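Local coordinates for protein putative hydantoin racemase (Klebsiella pneumoniae subsp. pneumoniae, PDB 3QVL) that probably racemises allantoin and other 5-monosubstituted hydantoins, interconverting their D and L forms, at residues 45-51 / 118-124; 74-80 / 94-99; 51-55 / 79-83. All coordinates share one frame; numbering follows the deposited sequence.

Contact 1: residues 45-51 / 118-124; sequences IEGHFDE and LPRTLII. With 5HY ([(4R)-2,5-dioxoimidazolidin-4-yl]acetic acid), chain C.
I124 meets G47, H48 and E51 at the start of helix 48-68, and its side chain gives a worked example of one branched residue filling a corner between two helix starts. At CB the chain divides. CG2 runs to the carboxylate of E51, 3.6 Å from E51 OE1, the two side chains lying antiparallel. With CG1 anti to its own carbonyl carbon (chi1 -62°), the other branch is carried to the imidazole of H48, 3.8 Å from H48 CE1. At the tip, CD1 lies over one face of that ring and also touches the backbone of G47, 3.8 Å from G47 C. The neighbouring I123 lies roughly perpendicular to H48, with I123 CG2 3.7 Å from H48 NE2, a nitrogen that is buried here and has no polar partner in the model.

Further back, the aliphatic part of R120 lies against the carbonyl of E46, with R120 CD 3.3 Å from E46 O. That oxygen sits over one face of the guanidinium, where the angle to R120 NE is too poor for a hydrogen bond. R120 NH1 and NH2 instead form salt bridges with E231 and E88 of a second subunit, whose A228 is a further polar partner. L118 CD1 lies across the E46 chain, touching it from CB to the tip, 3.5 Å from E46 OE2, which accepts from V148 N while E46 OE1 forms a salt bridge with K233 of the second subunit. One residue earlier, I45 grips the hydantoin through both backbone atoms, I45 N donating to 5HY OAB and I45 O accepting from 5HY N at 2.9 Å.

The contact thus brings the start of helix 48-68 against the turn that leads into helix 122-132, next to the bound hydantoin; L122 packs on strands 112-116 and 138-143.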
loop_
_atom_site.group_PDB
_atom_site.type_symbol
_atom_site.label_atom_id
_atom_site.label_comp_id
_atom_site.label_asym_id
_atom_site.label_seq_id
_atom_site.Cartn_x
_atom_site.Cartn_y
_atom_site.Cartn_z
ATOM N N ILE A 45 11.823 27.537 7.231
ATOM C CA ILE A 45 10.868 26.826 6.388
ATOM C C ILE A 45 9.791 26.166 7.248
ATOM O O ILE A 45 10.060 25.209 7.979
ATOM C CB ILE A 45 11.574 25.800 5.473
ATOM C CG1 ILE A 45 12.659 26.496 4.644
ATOM C CG2 ILE A 45 10.567 25.122 4.556
ATOM C CD1 ILE A 45 13.828 25.608 4.283
ATOM N N GLU A 46 8.576 26.701 7.153
ATOM C CA GLU A 46 7.470 26.303 8.021
ATOM C C GLU A 46 6.179 26.096 7.230
ATOM O O GLU A 46 5.121 26.607 7.604
ATOM C CB GLU A 46 7.252 27.355 9.113
ATOM C CG GLU A 46 8.439 27.550 10.048
ATOM C CD GLU A 46 8.241 28.688 11.030
ATOM O OE1 GLU A 46 7.794 29.777 10.608
ATOM O OE2 GLU A 46 8.546 28.497 12.225
ATOM N N GLY A 47 6.275 25.348 6.137
ATOM C CA GLY A 47 5.121 25.080 5.286
ATOM C C GLY A 47 5.485 24.935 3.823
ATOM O O GLY A 47 6.659 25.007 3.453
ATOM N N HIS A 48 4.464 24.746 2.992
ATOM C CA HIS A 48 4.642 24.449 1.571
ATOM C C HIS A 48 5.099 25.668 0.768
ATOM O O HIS A 48 5.902 25.539 -0.160
ATOM C CB HIS A 48 3.353 23.862 0.987
ATOM C CG HIS A 48 2.764 22.761 1.816
ATOM N ND1 HIS A 48 3.096 21.435 1.638
ATOM C CD2 HIS A 48 1.869 22.791 2.830
ATOM C CE1 HIS A 48 2.431 20.697 2.509
ATOM N NE2 HIS A 48 1.678 21.495 3.245
ATOM N N PHE A 49 4.579 26.841 1.130
ATOM C CA PHE A 49 4.978 28.116 0.528
ATOM C C PHE A 49 6.466 28.379 0.758
ATOM O O PHE A 49 7.197 28.708 -0.180
ATOM C CB PHE A 49 4.113 29.252 1.094
ATOM C CG PHE A 49 4.530 30.632 0.658
ATOM C CD1 PHE A 49 4.087 31.161 -0.549
ATOM C CD2 PHE A 49 5.339 31.418 1.476
ATOM C CE1 PHE A 49 4.460 32.445 -0.947
ATOM C CE2 PHE A 49 5.714 32.702 1.090
ATOM C CZ PHE A 49 5.275 33.215 -0.124
ATOM N N ASP A 50 6.902 28.216 2.007
ATOM C CA ASP A 50 8.309 28.366 2.376
ATOM C C ASP A 50 9.200 27.376 1.624
ATOM O O ASP A 50 10.292 27.733 1.180
ATOM C CB ASP A 50 8.496 28.187 3.886
ATOM C CG ASP A 50 7.828 29.284 4.703
ATOM O OD1 ASP A 50 7.483 30.347 4.142
ATOM O OD2 ASP A 50 7.654 29.077 5.924
ATOM N N GLU A 51 8.722 26.138 1.482
ATOM C CA GLU A 51 9.456 25.083 0.776
ATOM C C GLU A 51 9.705 25.404 -0.695
ATOM O O GLU A 51 10.793 25.144 -1.213
ATOM C CB GLU A 51 8.731 23.740 0.886
ATOM C CG GLU A 51 8.945 23.024 2.204
ATOM C CD GLU A 51 9.114 21.529 2.034
ATOM O OE1 GLU A 51 8.285 20.898 1.343
ATOM O OE2 GLU A 51 10.085 20.985 2.593
ATOM N N LEU A 118 7.562 22.477 14.294
ATOM C CA LEU A 118 6.197 22.995 14.122
ATOM C C LEU A 118 5.207 21.923 13.659
ATOM O O LEU A 118 5.526 21.139 12.764
ATOM C CB LEU A 118 6.169 24.162 13.126
ATOM C CG LEU A 118 6.105 25.627 13.578
ATOM C CD1 LEU A 118 5.723 26.488 12.388
ATOM C CD2 LEU A 118 5.121 25.866 14.716
ATOM N N PRO A 119 3.998 21.898 14.261
ATOM C CA PRO A 119 2.931 20.959 13.890
ATOM C C PRO A 119 2.541 20.965 12.408
ATOM O O PRO A 119 2.268 19.902 11.850
ATOM C CB PRO A 119 1.750 21.421 14.747
ATOM C CG PRO A 119 2.382 22.002 15.950
ATOM C CD PRO A 119 3.629 22.681 15.458
ATOM N N ARG A 120 2.516 22.139 11.778
ATOM C CA ARG A 120 2.094 22.244 10.375
ATOM C C ARG A 120 3.101 21.639 9.384
ATOM O O ARG A 120 2.788 21.473 8.201
ATOM C CB ARG A 120 1.744 23.692 10.002
ATOM C CG ARG A 120 2.926 24.651 9.912
ATOM C CD ARG A 120 2.479 26.028 9.436
ATOM N NE ARG A 120 1.919 25.995 8.083
ATOM C CZ ARG A 120 1.340 27.030 7.478
ATOM N NH1 ARG A 120 1.235 28.201 8.093
ATOM N NH2 ARG A 120 0.861 26.892 6.249
ATOM N N THR A 121 4.296 21.312 9.871
ATOM C CA THR A 121 5.325 20.675 9.046
ATOM C C THR A 121 5.256 19.147 9.111
ATOM O O THR A 121 5.956 18.460 8.363
ATOM C CB THR A 121 6.755 21.146 9.417
ATOM O OG1 THR A 121 7.108 20.660 10.716
ATOM C CG2 THR A 121 6.856 22.670 9.391
ATOM N N LEU A 122 4.416 18.619 10.003
ATOM C CA LEU A 122 4.250 17.170 10.146
ATOM C C LEU A 122 3.743 16.518 8.860
ATOM O O LEU A 122 4.182 15.423 8.505
ATOM C CB LEU A 122 3.327 16.829 11.324
ATOM C CG LEU A 122 3.874 17.020 12.744
ATOM C CD1 LEU A 122 2.737 17.073 13.754
ATOM C CD2 LEU A 122 4.871 15.929 13.115
ATOM N N ILE A 123 2.837 17.205 8.163
ATOM C CA ILE A 123 2.299 16.730 6.884
ATOM C C ILE A 123 3.389 16.597 5.810
ATOM O O ILE A 123 3.351 15.677 4.989
ATOM C CB ILE A 123 1.104 17.611 6.384
ATOM C CG1 ILE A 123 0.343 16.930 5.238
ATOM C CG2 ILE A 123 1.560 19.022 5.991
ATOM C CD1 ILE A 123 -0.509 15.744 5.666
ATOM N N ILE A 124 4.358 17.513 5.835
ATOM C CA ILE A 124 5.498 17.483 4.917
ATOM C C ILE A 124 6.364 16.249 5.185
ATOM O O ILE A 124 6.804 15.576 4.249
ATOM C CB ILE A 124 6.338 18.790 5.005
ATOM C CG1 ILE A 124 5.486 20.001 4.599
ATOM C CG2 ILE A 124 7.596 18.699 4.133
ATOM C CD1 ILE A 124 6.097 21.353 4.944
HETATM C C 5HY C . 14.376 22.503 8.738
HETATM N N 5HY C . 12.602 23.925 8.378
HETATM O O 5HY C . 15.081 21.514 8.925
HETATM C CA 5HY C . 12.869 22.488 8.518
HETATM C CB 5HY C . 12.097 21.862 9.701
HETATM C CG 5HY C . 12.474 22.365 11.103
HETATM O OAB 5HY C . 13.879 25.789 8.341
HETATM N NAF 5HY C . 14.817 23.757 8.666
HETATM C CAI 5HY C . 13.773 24.567 8.447
HETATM O OD1 5HY C . 11.711 22.026 12.032
HETATM O OD2 5HY C . 13.507 23.055 11.236
#

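Contact 2: residues 74-80 / 94-99; sequences VIASFGD and VIGIAE. Unlike the reference sequence in segment 74-80: S77 (reference Cys). With 5HY ([(4R)-2,5-dioxoimidazolidin-4-yl]acetic acid), chain C.
I75 N donates to I95 O of the neighbouring strand at 2.9 Å, and I75 O accepts at 3.1 Å from the amide of I97, I97 N, the first residue of the helix that follows. The parallel pairing ends at the N-cap residue G96, after which D80 takes over. With each oxygen using its syn lone pair, D80 OD1 accepts from A98 N and D80 OD2 from E99 N, both at 3.0 Å, so one carboxylate takes up two amides of the first helical turn. D80 OD2 also accepts from Y132 OH. The arrangement belongs to a beta-alpha-beta unit, strand 72-75, helix 83-89 and strand 94-96, in which the loop leaving the first strand returns to the helix that follows the second. E99 reaches back to the N-cap residue: E99 OE1 accepts from G96 N at 3.0 Å, and E99 OE2 forms a salt bridge with R87. In the type I beta turn from S77 (cysteine in the reference sequence) to D80, D80 N donates to S77 O, while F78 N donates to 5HY O at 2.9 Å. A98 CB lies over one face of the F78 ring, a CH-pi contact 3.9 Å from its centroid.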
loop_
_atom_site.group_PDB
_atom_site.type_symbol
_atom_site.label_atom_id
_atom_site.label_comp_id
_atom_site.label_asym_id
_atom_site.label_seq_id
_atom_site.Cartn_x
_atom_site.Cartn_y
_atom_site.Cartn_z
ATOM N N VAL A 74 24.525 18.545 0.020
ATOM C CA VAL A 74 23.567 18.179 1.060
ATOM C C VAL A 74 22.488 19.260 1.151
ATOM O O VAL A 74 22.802 20.449 1.232
ATOM C CB VAL A 74 24.264 17.993 2.436
ATOM C CG1 VAL A 74 23.240 17.846 3.557
ATOM C CG2 VAL A 74 25.197 16.785 2.413
ATOM N N ILE A 75 21.222 18.845 1.118
ATOM C CA ILE A 75 20.100 19.763 1.336
ATOM C C ILE A 75 19.680 19.676 2.802
ATOM O O ILE A 75 19.093 18.679 3.237
ATOM C CB ILE A 75 18.916 19.476 0.381
ATOM C CG1 ILE A 75 19.350 19.688 -1.074
ATOM C CG2 ILE A 75 17.718 20.368 0.716
ATOM C CD1 ILE A 75 18.320 19.266 -2.102
ATOM N N ALA A 76 19.986 20.733 3.552
ATOM C CA ALA A 76 19.945 20.691 5.013
ATOM C C ALA A 76 18.685 21.241 5.691
ATOM O O ALA A 76 18.769 21.959 6.694
ATOM C CB ALA A 76 21.207 21.328 5.598
ATOM N N SER A 77 17.530 20.900 5.121
ATOM C CA SER A 77 16.226 21.153 5.734
ATOM C C SER A 77 15.419 19.858 5.703
ATOM O O SER A 77 15.488 19.109 4.725
ATOM C CB SER A 77 15.480 22.259 4.990
ATOM O OG SER A 77 14.236 22.541 5.603
ATOM N N PHE A 78 14.658 19.599 6.765
ATOM C CA PHE A 78 13.940 18.322 6.910
ATOM C C PHE A 78 12.807 18.043 5.906
ATOM O O PHE A 78 12.231 16.955 5.902
ATOM C CB PHE A 78 13.449 18.149 8.352
ATOM C CG PHE A 78 13.187 16.718 8.735
ATOM C CD1 PHE A 78 14.244 15.832 8.935
ATOM C CD2 PHE A 78 11.885 16.256 8.899
ATOM C CE1 PHE A 78 14.005 14.506 9.290
ATOM C CE2 PHE A 78 11.638 14.932 9.252
ATOM C CZ PHE A 78 12.701 14.057 9.447
ATOM N N GLY A 79 12.495 19.012 5.055
ATOM C CA GLY A 79 11.547 18.783 3.971
ATOM C C GLY A 79 12.229 18.376 2.677
ATOM O O GLY A 79 11.559 18.091 1.682
ATOM N N ASP A 80 13.563 18.345 2.700
ATOM C CA ASP A 80 14.397 18.091 1.515
ATOM C C ASP A 80 13.926 18.866 0.273
ATOM O O ASP A 80 13.750 18.271 -0.794
ATOM C CB ASP A 80 14.476 16.584 1.212
ATOM C CG ASP A 80 15.097 15.780 2.346
ATOM O OD1 ASP A 80 15.660 16.379 3.287
ATOM O OD2 ASP A 80 15.024 14.533 2.289
ATOM N N VAL A 94 23.314 14.428 -4.624
ATOM C CA VAL A 94 22.630 15.353 -3.722
ATOM C C VAL A 94 21.794 14.542 -2.736
ATOM O O VAL A 94 20.927 13.764 -3.141
ATOM C CB VAL A 94 21.720 16.351 -4.482
ATOM C CG1 VAL A 94 21.144 17.383 -3.524
ATOM C CG2 VAL A 94 22.483 17.046 -5.604
ATOM N N ILE A 95 22.064 14.728 -1.446
ATOM C CA ILE A 95 21.380 13.983 -0.390
ATOM C C ILE A 95 20.615 14.928 0.535
ATOM O O ILE A 95 21.174 15.901 1.044
ATOM C CB ILE A 95 22.372 13.112 0.442
ATOM C CG1 ILE A 95 23.263 12.246 -0.467
ATOM C CG2 ILE A 95 21.629 12.258 1.476
ATOM C CD1 ILE A 95 22.517 11.230 -1.335
ATOM N N GLY A 96 19.332 14.640 0.737
ATOM C CA GLY A 96 18.514 15.386 1.689
ATOM C C GLY A 96 18.734 14.874 3.099
ATOM O O GLY A 96 19.067 13.701 3.293
ATOM N N ILE A 97 18.551 15.745 4.090
ATOM C CA ILE A 97 18.781 15.351 5.483
ATOM C C ILE A 97 17.668 14.475 6.066
ATOM O O ILE A 97 17.936 13.617 6.905
ATOM C CB ILE A 97 19.113 16.548 6.421
ATOM C CG1 ILE A 97 17.952 17.545 6.504
ATOM C CG2 ILE A 97 20.416 17.213 5.985
ATOM C CD1 ILE A 97 17.950 18.365 7.785
ATOM N N ALA A 98 16.432 14.686 5.618
ATOM C CA ALA A 98 15.327 13.807 5.994
ATOM C C ALA A 98 15.568 12.421 5.411
ATOM O O ALA A 98 15.457 11.415 6.112
ATOM C CB ALA A 98 14.003 14.366 5.513
ATOM N N GLU A 99 15.915 12.395 4.126
ATOM C CA GLU A 99 16.266 11.175 3.407
ATOM C C GLU A 99 17.348 10.384 4.144
ATOM O O GLU A 99 17.164 9.204 4.444
ATOM C CB GLU A 99 16.728 11.534 1.989
ATOM C CG GLU A 99 17.188 10.360 1.132
ATOM C CD GLU A 99 17.846 10.804 -0.164
ATOM O OE1 GLU A 99 18.487 11.879 -0.185
ATOM O OE2 GLU A 99 17.727 10.074 -1.169
HETATM C C 5HY C . 14.376 22.503 8.738
HETATM N N 5HY C . 12.602 23.925 8.378
HETATM O O 5HY C . 15.081 21.514 8.925
HETATM C CA 5HY C . 12.869 22.488 8.518
HETATM C CB 5HY C . 12.097 21.862 9.701
HETATM C CG 5HY C . 12.474 22.365 11.103
HETATM O OAB 5HY C . 13.879 25.789 8.341
HETATM N NAF 5HY C . 14.817 23.757 8.666
HETATM C CAI 5HY C . 13.773 24.567 8.447
HETATM O OD1 5HY C . 11.711 22.026 12.032
HETATM O OD2 5HY C . 13.507 23.055 11.236
#

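Contact 3: residues 51-55 / 79-83; sequences EAIAA and GDPGL
E51 opens the segment by sending its carboxylate to the backbone of G79, with E51 OE2 only 3.0 Å from G79 CA. So close an approach is possible because glycine carries no side chain at that point. The bend at chi2 (-140°) turns the E51 chain toward the loop, but the polar link is indirect. One water donates to E51 OE1 at 2.8 Å and to G79 O at 2.6 Å; another donates to E51 OE2 and accepts a weak bond from G79 N. Both carboxylate oxygens and both polar backbone atoms of G79 are therefore joined through solvent. The carbonyl of E51 meets P81, E51 O lying 3.7 Å from P81 CB.

Residues 80-83 form a type II beta turn with proline and glycine at its centre, closed by a weak bond from L83 N to D80 O. G82 has the positive phi (68°) that this turn demands at its third position, and it directly precedes helix 83-89.

Three residues on from E51, A54 presents its methyl to the proline ring, A54 CB standing 4.1 Å from P81 CG, and the same alanine packs on P9 and I45. A55 ends the walk with the closest pair of CA atoms: its CA is 4.3 Å from G82 CA, and A55 CB rests 3.8 Å from G82 N.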
loop_
_atom_site.group_PDB
_atom_site.type_symbol
_atom_site.label_atom_id
_atom_site.label_comp_id
_atom_site.label_asym_id
_atom_site.label_seq_id
_atom_site.Cartn_x
_atom_site.Cartn_y
_atom_site.Cartn_z
ATOM N N GLU A 51 8.722 26.138 1.482
ATOM C CA GLU A 51 9.456 25.083 0.776
ATOM C C GLU A 51 9.705 25.404 -0.695
ATOM O O GLU A 51 10.793 25.144 -1.213
ATOM C CB GLU A 51 8.731 23.740 0.886
ATOM C CG GLU A 51 8.945 23.024 2.204
ATOM C CD GLU A 51 9.114 21.529 2.034
ATOM O OE1 GLU A 51 8.285 20.898 1.343
ATOM O OE2 GLU A 51 10.085 20.985 2.593
ATOM N N ALA A 52 8.691 25.959 -1.359
ATOM C CA ALA A 52 8.787 26.324 -2.773
ATOM C C ALA A 52 9.846 27.400 -3.002
ATOM O O ALA A 52 10.590 27.347 -3.983
ATOM C CB ALA A 52 7.433 26.779 -3.300
ATOM N N ILE A 53 9.907 28.367 -2.089
ATOM C CA ILE A 53 10.925 29.417 -2.125
ATOM C C ILE A 53 12.310 28.825 -1.864
ATOM O O ILE A 53 13.264 29.112 -2.593
ATOM C CB ILE A 53 10.612 30.548 -1.112
ATOM C CG1 ILE A 53 9.349 31.304 -1.534
ATOM C CG2 ILE A 53 11.793 31.514 -0.985
ATOM C CD1 ILE A 53 8.804 32.241 -0.480
ATOM N N ALA A 54 12.400 27.984 -0.833
ATOM C CA ALA A 54 13.654 27.337 -0.448
ATOM C C ALA A 54 14.235 26.470 -1.563
ATOM O O ALA A 54 15.455 26.422 -1.739
ATOM C CB ALA A 54 13.458 26.514 0.813
ATOM N N ALA A 55 13.359 25.801 -2.313
ATOM C CA ALA A 55 13.767 24.936 -3.423
ATOM C C ALA A 55 14.594 25.675 -4.479
ATOM O O ALA A 55 15.602 25.154 -4.958
ATOM C CB ALA A 55 12.550 24.275 -4.060
ATOM N N GLY A 79 12.495 19.012 5.055
ATOM C CA GLY A 79 11.547 18.783 3.971
ATOM C C GLY A 79 12.229 18.376 2.677
ATOM O O GLY A 79 11.559 18.091 1.682
ATOM N N ASP A 80 13.563 18.345 2.700
ATOM C CA ASP A 80 14.397 18.091 1.515
ATOM C C ASP A 80 13.926 18.866 0.273
ATOM O O ASP A 80 13.750 18.271 -0.794
ATOM C CB ASP A 80 14.476 16.584 1.212
ATOM C CG ASP A 80 15.097 15.780 2.346
ATOM O OD1 ASP A 80 15.660 16.379 3.287
ATOM O OD2 ASP A 80 15.024 14.533 2.289
ATOM N N PRO A 81 13.728 20.195 0.404
ATOM C CA PRO A 81 13.148 20.966 -0.696
ATOM C C PRO A 81 14.030 20.984 -1.940
ATOM O O PRO A 81 15.244 21.197 -1.846
ATOM C CB PRO A 81 13.016 22.377 -0.109
ATOM C CG PRO A 81 14.040 22.444 0.949
ATOM C CD PRO A 81 14.103 21.065 1.534
ATOM N N GLY A 82 13.407 20.740 -3.090
ATOM C CA GLY A 82 14.090 20.757 -4.380
ATOM C C GLY A 82 15.098 19.641 -4.590
ATOM O O GLY A 82 16.033 19.798 -5.374
ATOM N N LEU A 83 14.902 18.513 -3.908
ATOM C CA LEU A 83 15.853 17.397 -3.966
ATOM C C LEU A 83 16.067 16.861 -5.382
ATOM O O LEU A 83 17.206 16.758 -5.842
ATOM C CB LEU A 83 15.442 16.261 -3.015
ATOM C CG LEU A 83 16.349 15.021 -2.965
ATOM C CD1 LEU A 83 17.724 15.338 -2.380
ATOM C CD2 LEU A 83 15.683 13.896 -2.188
HETATM O O HOH W 1 11.947 22.026 4.607
HETATM O O HOH W 2 9.017 18.248 0.967
#

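From the N terminus, the chain passes I45 and enters helix 48-68, whose first turns serve contacts 1 and 3. Contact 3 is the first to close, when the loop after strand 72-75 returns to residues 51-55. That loop already belongs to contact 2, since G79 and D80 are common to both, so the two overlap along the chain; contact 2 closes at residues 94-99. Contact 1 closes last, at 118-124, and its span encloses the other two. Contacts 2 and 3 thus tie strands and helices around the first parallel sheet, whereas contact 1 bridges to the helix after strand 112-116 of the second sheet. Contacts 1 and 2 both reach the bound hydantoin.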